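PDB 1RZ3: Rbstp0775 protein from Geobacillus stearothermophilus, which is of unknown function but probably binds ATP and acts as a kinase of the phosphoribulokinase/uridine kinase family. Local coordinates for residues V55-M58 / D59-I62; V86-L89 / T90-F94; K171-N174 / R175-A179. One frame throughout, in Å; residues are numbered along the deposited sequence.

Interaction 1 (V55-M58 / D59-I62); sequences VFHM and DDHI
His-57 and Asp-60 open a tight 3-10 turn where strand 53-57 ends: Asp-60 N donates to His-57 O at 2.9 Å, and His-61 N then donates to Met-58 O at 3.0 Å. The turn sets the side chains of His-57 and Asp-60 alongside each other, pointing the same way, with imidazole and carboxylate planes 78° apart. The carboxylate meets the stem of the histidine rather than its ring nitrogens, Asp-60 OD2 lying 3.4 Å from His-57 CB. Asp-60 CG sits beside its own backbone N (chi1 -72°), which swings OD2 back toward the strand. A water there is gripped three ways: it accepts from His-57 N at 2.8 Å, donates to Asp-60 OD2 at 3.0 Å and bonds to His-61 NE2 at 2.8 Å. With an alanine in place of Asp-60, this water would probably lose its carboxylate acceptor and be held less firmly against the two histidines. His-61 NE2 also comes to the edge of the Phe-56 ring, 4.1 Å from its CD1. The turn ends an outer strand of the parallel sheet in what is, by family, a P-loop NTPase fold. His-57 ND1 is hydrogen-bonded to Glu-131 OE2 of the neighbouring strand 127-132, and the His-57 side chain touches the probable P-loop. Phe-56 pairs with the same strand through backbone bonds to Met-129 and Glu-131, while the His-61 ring meets Phe-107 of strand 102-109 edge-to-face and the selenomethionine Met-58 packs on helix 86-94.

Interaction 2 (V86-L89 / T90-F94); sequences VEWL and THQLF
Leu-89, Trp-88 and Thr-90 carry this contact along helix 86-94, an alpha-helix whose last turn widens to the pi type. The widening is centred on Leu-89 O, which takes two backbone donors: Leu-93 N at 2.8 Å, four residues on, and Phe-94 N at 3.0 Å, five residues on. The Leu-89 side chain packs on the same two residues, its CD2 4.3 Å from Leu-93 CD2 and its CB 4.2 Å from Phe-94 CE2. Trp-88 works on another side of the helix. Its CG is turned opposite its backbone N (chi1 -171°), which lays the indole across the side chain of Gln-92 one turn later. Gln-92 CG sits over a face of the six-membered ring, 3.6 Å from its centroid and 24° off the normal, a CH-pi contact that leans toward the rim. The Gln-92 chain bends just beyond, and its amide plane is inclined 44° to the indole. Outside the helix, Trp-88 and Leu-93 both rest on Leu-105 of strand 102-109, and the Phe-94 ring stacks with Trp-140, so the helix is wedged between that strand and a loop. Thr-90 binds back to the preceding turn twice: its N reaches Val-86 O at 2.9 Å from one face of the carbonyl plane, while its OG1 donates to the same oxygen from the opposite face at 2.7 Å.

Interaction 3 (K171-N174 / R175-A179); sequences KFIN and RYWKA
Phe-172 and Tyr-176 form the aromatic part of this surface contact, one turn apart on helix 169-187. Their planes are only 26° from parallel but slid apart, the centroids 5.3 Å from each other, so the rings barely overlap. The nearest side-chain approach is at one flank, Phe-172 CD1 to Tyr-176 CD2 at 3.4 Å. Phe-172 CG lies opposite its backbone N (chi1 177°), which brings a face of the phenyl over the stem of the tyrosine; Tyr-176 CB makes a CH-pi contact there, 4.0 Å from the centroid. Apolar packing continues round the helix, with Ile-173 CG2 alongside Trp-177 CD1 at 4.2 Å. The backbone holding these pairs departs from a regular alpha-helix by a pi-type turn. Arg-175 N still reaches Lys-171 O in the ordinary way, but Phe-172 O receives both Tyr-176 N at 2.8 Å and, weakly, Trp-177 N at 3.3 Å. The next bond spans five residues, Lys-178 N to Ile-173 O at 3.0 Å and nearly straight out from the carbonyl. Lys-178 CG packs against this same oxygen. The charged ends lead away to acids on or beside helix 75-82: Lys-171 and Arg-175 both form salt bridges with Glu-75, and Lys-178 with Glu-74. Arg-175, its chain extended from CG to NE, also bridges to Glu-78 and donates from NH2 to Arg-68 O.

From the N terminus the three contacts come in series, none nesting in or crossing another; each joins contiguous segments: a turn at a strand end in interaction 1, successive helical turns in interactions 2 and 3. Interaction 1 ends an outer strand of the parallel sheet, interaction 2 follows on helix 86-94, and the two touch directly: Met-58 CE meets Leu-89 CD1 at 3.8 Å and Phe-56 CE1 meets Leu-93 CD1 at 3.9 Å, seating the helix against the strand exit. Interaction 3 comes later, on helix 169-187, its centre about 21 Å from that of interaction 1 and 25 Å from that of interaction 2; side chains of its helix reach helix 75-82 instead.

Interaction 1 (V55-M58 / D59-I62)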
loop_
_atom_site.group_PDB
_atom_site.type_symbol
_atom_site.label_atom_id
_atom_site.label_comp_id
_atom_site.label_asym_id
_atom_site.label_seq_id
_atom_site.Cartn_x
_atom_site.Cartn_y
_atom_site.Cartn_z
ATOM N N VAL A 55 6.704 -8.507 -1.354
ATOM C CA VAL A 55 6.026 -7.415 -0.655
ATOM C C VAL A 55 6.592 -6.026 -0.943
ATOM O O VAL A 55 7.808 -5.841 -0.994
ATOM C CB VAL A 55 6.084 -7.632 0.878
ATOM C CG1 VAL A 55 5.260 -6.568 1.588
ATOM C CG2 VAL A 55 5.592 -9.036 1.239
ATOM N N PHE A 56 5.697 -5.056 -1.129
ATOM C CA PHE A 56 6.071 -3.661 -1.374
ATOM C C PHE A 56 5.417 -2.828 -0.279
ATOM O O PHE A 56 4.302 -3.131 0.151
ATOM C CB PHE A 56 5.560 -3.183 -2.740
ATOM C CG PHE A 56 6.341 -3.720 -3.903
ATOM C CD1 PHE A 56 7.521 -3.106 -4.308
ATOM C CD2 PHE A 56 5.903 -4.849 -4.586
ATOM C CE1 PHE A 56 8.258 -3.612 -5.383
ATOM C CE2 PHE A 56 6.630 -5.361 -5.660
ATOM C CZ PHE A 56 7.808 -4.742 -6.059
ATOM N N HIS A 57 6.113 -1.786 0.170
ATOM C CA HIS A 57 5.608 -0.903 1.218
ATOM C C HIS A 57 5.615 0.497 0.610
ATOM O O HIS A 57 6.679 1.054 0.354
ATOM C CB HIS A 57 6.537 -0.959 2.434
ATOM C CG HIS A 57 6.678 -2.328 3.026
ATOM N ND1 HIS A 57 5.758 -2.858 3.904
ATOM C CD2 HIS A 57 7.625 -3.281 2.853
ATOM C CE1 HIS A 57 6.132 -4.079 4.248
ATOM N NE2 HIS A 57 7.262 -4.358 3.625
HETATM N N MSE A 58 4.436 1.070 0.390
HETATM C CA MSE A 58 4.365 2.379 -0.256
HETATM C C MSE A 58 5.102 3.528 0.417
HETATM O O MSE A 58 5.477 4.486 -0.259
HETATM C CB MSE A 58 2.912 2.776 -0.512
HETATM C CG MSE A 58 2.174 1.827 -1.457
HETATM SE SE MSE A 58 3.144 1.382 -3.076
HETATM C CE MSE A 58 3.175 3.137 -3.890
ATOM N N ASP A 59 5.317 3.454 1.727
ATOM C CA ASP A 59 6.051 4.528 2.398
ATOM C C ASP A 59 7.509 4.553 1.937
ATOM O O ASP A 59 8.215 5.538 2.154
ATOM C CB ASP A 59 5.996 4.376 3.918
ATOM C CG ASP A 59 4.618 4.664 4.480
ATOM O OD1 ASP A 59 3.967 5.618 3.997
ATOM O OD2 ASP A 59 4.188 3.945 5.408
ATOM N N ASP A 60 7.959 3.467 1.310
ATOM C CA ASP A 60 9.328 3.397 0.794
ATOM C C ASP A 60 9.433 4.221 -0.486
ATOM O O ASP A 60 10.528 4.619 -0.893
ATOM C CB ASP A 60 9.724 1.963 0.395
ATOM C CG ASP A 60 9.943 1.040 1.580
ATOM O OD1 ASP A 60 10.353 1.520 2.653
ATOM O OD2 ASP A 60 9.728 -0.182 1.418
ATOM N N HIS A 61 8.298 4.483 -1.123
ATOM C CA HIS A 61 8.339 5.166 -2.409
ATOM C C HIS A 61 7.780 6.576 -2.507
ATOM O O HIS A 61 7.155 6.938 -3.507
ATOM C CB HIS A 61 7.676 4.260 -3.445
ATOM C CG HIS A 61 8.169 2.848 -3.393
ATOM N ND1 HIS A 61 9.472 2.507 -3.687
ATOM C CD2 HIS A 61 7.557 1.702 -3.014
ATOM C CE1 HIS A 61 9.641 1.211 -3.487
ATOM N NE2 HIS A 61 8.495 0.699 -3.078
ATOM N N ILE A 62 8.023 7.372 -1.476
ATOM C CA ILE A 62 7.565 8.752 -1.459
ATOM C C ILE A 62 8.692 9.664 -1.945
ATOM O O ILE A 62 9.850 9.238 -2.055
ATOM C CB ILE A 62 7.142 9.181 -0.043
ATOM C CG1 ILE A 62 8.318 9.029 0.928
ATOM C CG2 ILE A 62 5.957 8.344 0.415
ATOM C CD1 ILE A 62 8.046 9.578 2.303
HETATM O O HOH W 1 8.606 -1.329 -1.088
#

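Interaction 2 (V86-L89 / T90-F94)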
loop_
_atom_site.group_PDB
_atom_site.type_symbol
_atom_site.label_atom_id
_atom_site.label_comp_id
_atom_site.label_asym_id
_atom_site.label_seq_id
_atom_site.Cartn_x
_atom_site.Cartn_y
_atom_site.Cartn_z
ATOM N N VAL A 86 2.312 9.740 -8.180
ATOM C CA VAL A 86 1.303 8.790 -8.623
ATOM C C VAL A 86 1.477 8.270 -10.045
ATOM O O VAL A 86 1.403 7.066 -10.279
ATOM C CB VAL A 86 -0.108 9.400 -8.472
ATOM C CG1 VAL A 86 -1.164 8.411 -8.928
ATOM C CG2 VAL A 86 -0.338 9.794 -7.019
ATOM N N GLU A 87 1.717 9.172 -10.986
ATOM C CA GLU A 87 1.884 8.787 -12.385
ATOM C C GLU A 87 3.138 7.946 -12.636
ATOM O O GLU A 87 3.094 6.967 -13.379
ATOM C CB GLU A 87 1.904 10.046 -13.254
ATOM C CG GLU A 87 2.183 9.818 -14.720
ATOM C CD GLU A 87 2.207 11.133 -15.485
ATOM O OE1 GLU A 87 2.785 12.113 -14.963
ATOM O OE2 GLU A 87 1.657 11.187 -16.597
ATOM N N TRP A 88 4.257 8.325 -12.024
ATOM C CA TRP A 88 5.491 7.567 -12.208
ATOM C C TRP A 88 5.303 6.158 -11.639
ATOM O O TRP A 88 5.691 5.166 -12.268
ATOM C CB TRP A 88 6.665 8.258 -11.499
ATOM C CG TRP A 88 8.003 7.643 -11.818
ATOM C CD1 TRP A 88 8.817 7.948 -12.873
ATOM C CD2 TRP A 88 8.655 6.584 -11.105
ATOM N NE1 TRP A 88 9.933 7.144 -12.863
ATOM C CE2 TRP A 88 9.859 6.296 -11.788
ATOM C CE3 TRP A 88 8.336 5.843 -9.956
ATOM C CZ2 TRP A 88 10.746 5.303 -11.361
ATOM C CZ3 TRP A 88 9.218 4.854 -9.532
ATOM C CH2 TRP A 88 10.410 4.594 -10.235
ATOM N N LEU A 89 4.698 6.068 -10.454
ATOM C CA LEU A 89 4.471 4.768 -9.822
ATOM C C LEU A 89 3.514 3.914 -10.637
ATOM O O LEU A 89 3.661 2.690 -10.701
ATOM C CB LEU A 89 3.943 4.955 -8.399
ATOM C CG LEU A 89 5.032 5.471 -7.450
ATOM C CD1 LEU A 89 4.401 5.976 -6.168
ATOM C CD2 LEU A 89 6.046 4.354 -7.176
ATOM N N THR A 90 2.531 4.551 -11.268
ATOM C CA THR A 90 1.592 3.802 -12.093
ATOM C C THR A 90 2.374 3.166 -13.244
ATOM O O THR A 90 2.205 1.988 -13.554
ATOM C CB THR A 90 0.506 4.715 -12.704
ATOM O OG1 THR A 90 -0.237 5.352 -11.658
ATOM C CG2 THR A 90 -0.445 3.894 -13.569
ATOM N N HIS A 91 3.233 3.962 -13.871
ATOM C CA HIS A 91 4.041 3.501 -15.002
ATOM C C HIS A 91 5.137 2.504 -14.635
ATOM O O HIS A 91 5.297 1.475 -15.292
ATOM C CB HIS A 91 4.718 4.691 -15.692
ATOM C CG HIS A 91 3.807 5.510 -16.553
ATOM N ND1 HIS A 91 2.567 5.944 -16.132
ATOM C CD2 HIS A 91 3.981 6.020 -17.797
ATOM C CE1 HIS A 91 2.018 6.686 -17.078
ATOM N NE2 HIS A 91 2.855 6.748 -18.099
ATOM N N GLN A 92 5.889 2.815 -13.587
ATOM C CA GLN A 92 7.019 1.981 -13.197
ATOM C C GLN A 92 6.786 0.871 -12.185
ATOM O O GLN A 92 7.648 0.006 -12.010
ATOM C CB GLN A 92 8.162 2.877 -12.715
ATOM C CG GLN A 92 8.607 3.903 -13.753
ATOM C CD GLN A 92 8.882 3.279 -15.106
ATOM O OE1 GLN A 92 9.459 2.195 -15.195
ATOM N NE2 GLN A 92 8.478 3.967 -16.173
ATOM N N LEU A 93 5.643 0.888 -11.510
ATOM C CA LEU A 93 5.358 -0.152 -10.533
ATOM C C LEU A 93 4.066 -0.919 -10.812
ATOM O O LEU A 93 4.094 -2.087 -11.198
ATOM C CB LEU A 93 5.305 0.444 -9.117
ATOM C CG LEU A 93 4.950 -0.505 -7.961
ATOM C CD1 LEU A 93 5.949 -1.639 -7.893
ATOM C CD2 LEU A 93 4.947 0.272 -6.648
ATOM N N PHE A 94 2.933 -0.255 -10.629
ATOM C CA PHE A 94 1.644 -0.909 -10.803
ATOM C C PHE A 94 1.388 -1.590 -12.142
ATOM O O PHE A 94 0.951 -2.741 -12.164
ATOM C CB PHE A 94 0.526 0.078 -10.455
ATOM C CG PHE A 94 0.517 0.461 -8.998
ATOM C CD1 PHE A 94 0.030 -0.424 -8.036
ATOM C CD2 PHE A 94 1.066 1.666 -8.578
ATOM C CE1 PHE A 94 0.096 -0.111 -6.678
ATOM C CE2 PHE A 94 1.137 1.990 -7.224
ATOM C CZ PHE A 94 0.650 1.098 -6.273
#

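Interaction 3 (K171-N174 / R175-A179)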
loop_
_atom_site.group_PDB
_atom_site.type_symbol
_atom_site.label_atom_id
_atom_site.label_comp_id
_atom_site.label_asym_id
_atom_site.label_seq_id
_atom_site.Cartn_x
_atom_site.Cartn_y
_atom_site.Cartn_z
ATOM N N LYS A 171 -1.409 20.627 13.438
ATOM C CA LYS A 171 -0.625 20.165 12.297
ATOM C C LYS A 171 -1.067 18.772 11.864
ATOM O O LYS A 171 -1.164 18.488 10.672
ATOM C CB LYS A 171 0.869 20.146 12.637
ATOM C CG LYS A 171 1.541 21.510 12.589
ATOM C CD LYS A 171 3.044 21.400 12.838
ATOM C CE LYS A 171 3.753 20.600 11.745
ATOM N NZ LYS A 171 3.743 21.291 10.420
ATOM N N PHE A 172 -1.325 17.902 12.836
ATOM C CA PHE A 172 -1.768 16.547 12.538
ATOM C C PHE A 172 -3.093 16.608 11.785
ATOM O O PHE A 172 -3.288 15.906 10.793
ATOM C CB PHE A 172 -1.952 15.744 13.826
ATOM C CG PHE A 172 -2.469 14.353 13.599
ATOM C CD1 PHE A 172 -1.653 13.377 13.041
ATOM C CD2 PHE A 172 -3.784 14.028 13.919
ATOM C CE1 PHE A 172 -2.139 12.092 12.800
ATOM C CE2 PHE A 172 -4.281 12.748 13.682
ATOM C CZ PHE A 172 -3.456 11.779 13.121
ATOM N N ILE A 173 -4.001 17.450 12.264
ATOM C CA ILE A 173 -5.304 17.612 11.633
ATOM C C ILE A 173 -5.143 18.127 10.204
ATOM O O ILE A 173 -5.743 17.601 9.264
ATOM C CB ILE A 173 -6.176 18.617 12.421
ATOM C CG1 ILE A 173 -6.582 18.006 13.760
ATOM C CG2 ILE A 173 -7.403 19.015 11.595
ATOM C CD1 ILE A 173 -7.387 18.941 14.635
ATOM N N ASN A 174 -4.327 19.163 10.058
ATOM C CA ASN A 174 -4.078 19.778 8.764
ATOM C C ASN A 174 -3.582 18.798 7.718
ATOM O O ASN A 174 -4.076 18.780 6.592
ATOM C CB ASN A 174 -3.048 20.901 8.898
ATOM C CG ASN A 174 -3.572 22.080 9.681
ATOM O OD1 ASN A 174 -4.740 22.112 10.062
ATOM N ND2 ASN A 174 -2.710 23.062 9.923
ATOM N N ARG A 175 -2.608 17.978 8.092
ATOM C CA ARG A 175 -2.037 17.042 7.139
ATOM C C ARG A 175 -2.732 15.691 7.053
ATOM O O ARG A 175 -3.248 15.325 6.000
ATOM C CB ARG A 175 -0.549 16.834 7.440
ATOM C CG ARG A 175 0.214 16.173 6.297
ATOM C CD ARG A 175 1.696 16.017 6.617
ATOM N NE ARG A 175 2.458 15.640 5.433
ATOM C CZ ARG A 175 2.818 16.485 4.471
ATOM N NH1 ARG A 175 2.496 17.769 4.551
ATOM N NH2 ARG A 175 3.484 16.040 3.417
ATOM N N TYR A 176 -2.763 14.962 8.162
ATOM C CA TYR A 176 -3.349 13.626 8.178
ATOM C C TYR A 176 -4.867 13.515 8.165
ATOM O O TYR A 176 -5.436 12.900 7.260
ATOM C CB TYR A 176 -2.769 12.853 9.364
ATOM C CG TYR A 176 -1.283 12.656 9.218
ATOM C CD1 TYR A 176 -0.776 11.667 8.374
ATOM C CD2 TYR A 176 -0.379 13.509 9.851
ATOM C CE1 TYR A 176 0.592 11.538 8.157
ATOM C CE2 TYR A 176 0.993 13.389 9.640
ATOM C CZ TYR A 176 1.470 12.400 8.789
ATOM O OH TYR A 176 2.821 12.276 8.565
ATOM N N TRP A 177 -5.523 14.106 9.155
ATOM C CA TRP A 177 -6.976 14.038 9.240
ATOM C C TRP A 177 -7.692 14.541 7.985
ATOM O O TRP A 177 -8.586 13.873 7.473
ATOM C CB TRP A 177 -7.461 14.799 10.483
ATOM C CG TRP A 177 -8.950 14.956 10.571
ATOM C CD1 TRP A 177 -9.709 15.926 9.979
ATOM C CD2 TRP A 177 -9.867 14.103 11.270
ATOM N NE1 TRP A 177 -11.039 15.731 10.266
ATOM C CE2 TRP A 177 -11.166 14.619 11.056
ATOM C CE3 TRP A 177 -9.718 12.951 12.055
ATOM C CZ2 TRP A 177 -12.312 14.022 11.600
ATOM C CZ3 TRP A 177 -10.857 12.356 12.597
ATOM C CH2 TRP A 177 -12.138 12.896 12.364
ATOM N N LYS A 178 -7.299 15.707 7.475
ATOM C CA LYS A 178 -7.951 16.249 6.288
ATOM C C LYS A 178 -7.706 15.414 5.029
ATOM O O LYS A 178 -8.605 15.254 4.207
ATOM C CB LYS A 178 -7.522 17.706 6.064
ATOM C CG LYS A 178 -8.095 18.658 7.113
ATOM C CD LYS A 178 -7.489 20.067 7.026
ATOM C CE LYS A 178 -7.800 20.758 5.709
ATOM N NZ LYS A 178 -7.163 22.116 5.666
ATOM N N ALA A 179 -6.495 14.889 4.876
ATOM C CA ALA A 179 -6.179 14.061 3.713
ATOM C C ALA A 179 -7.010 12.780 3.782
ATOM O O ALA A 179 -7.578 12.338 2.782
ATOM C CB ALA A 179 -4.701 13.723 3.698
#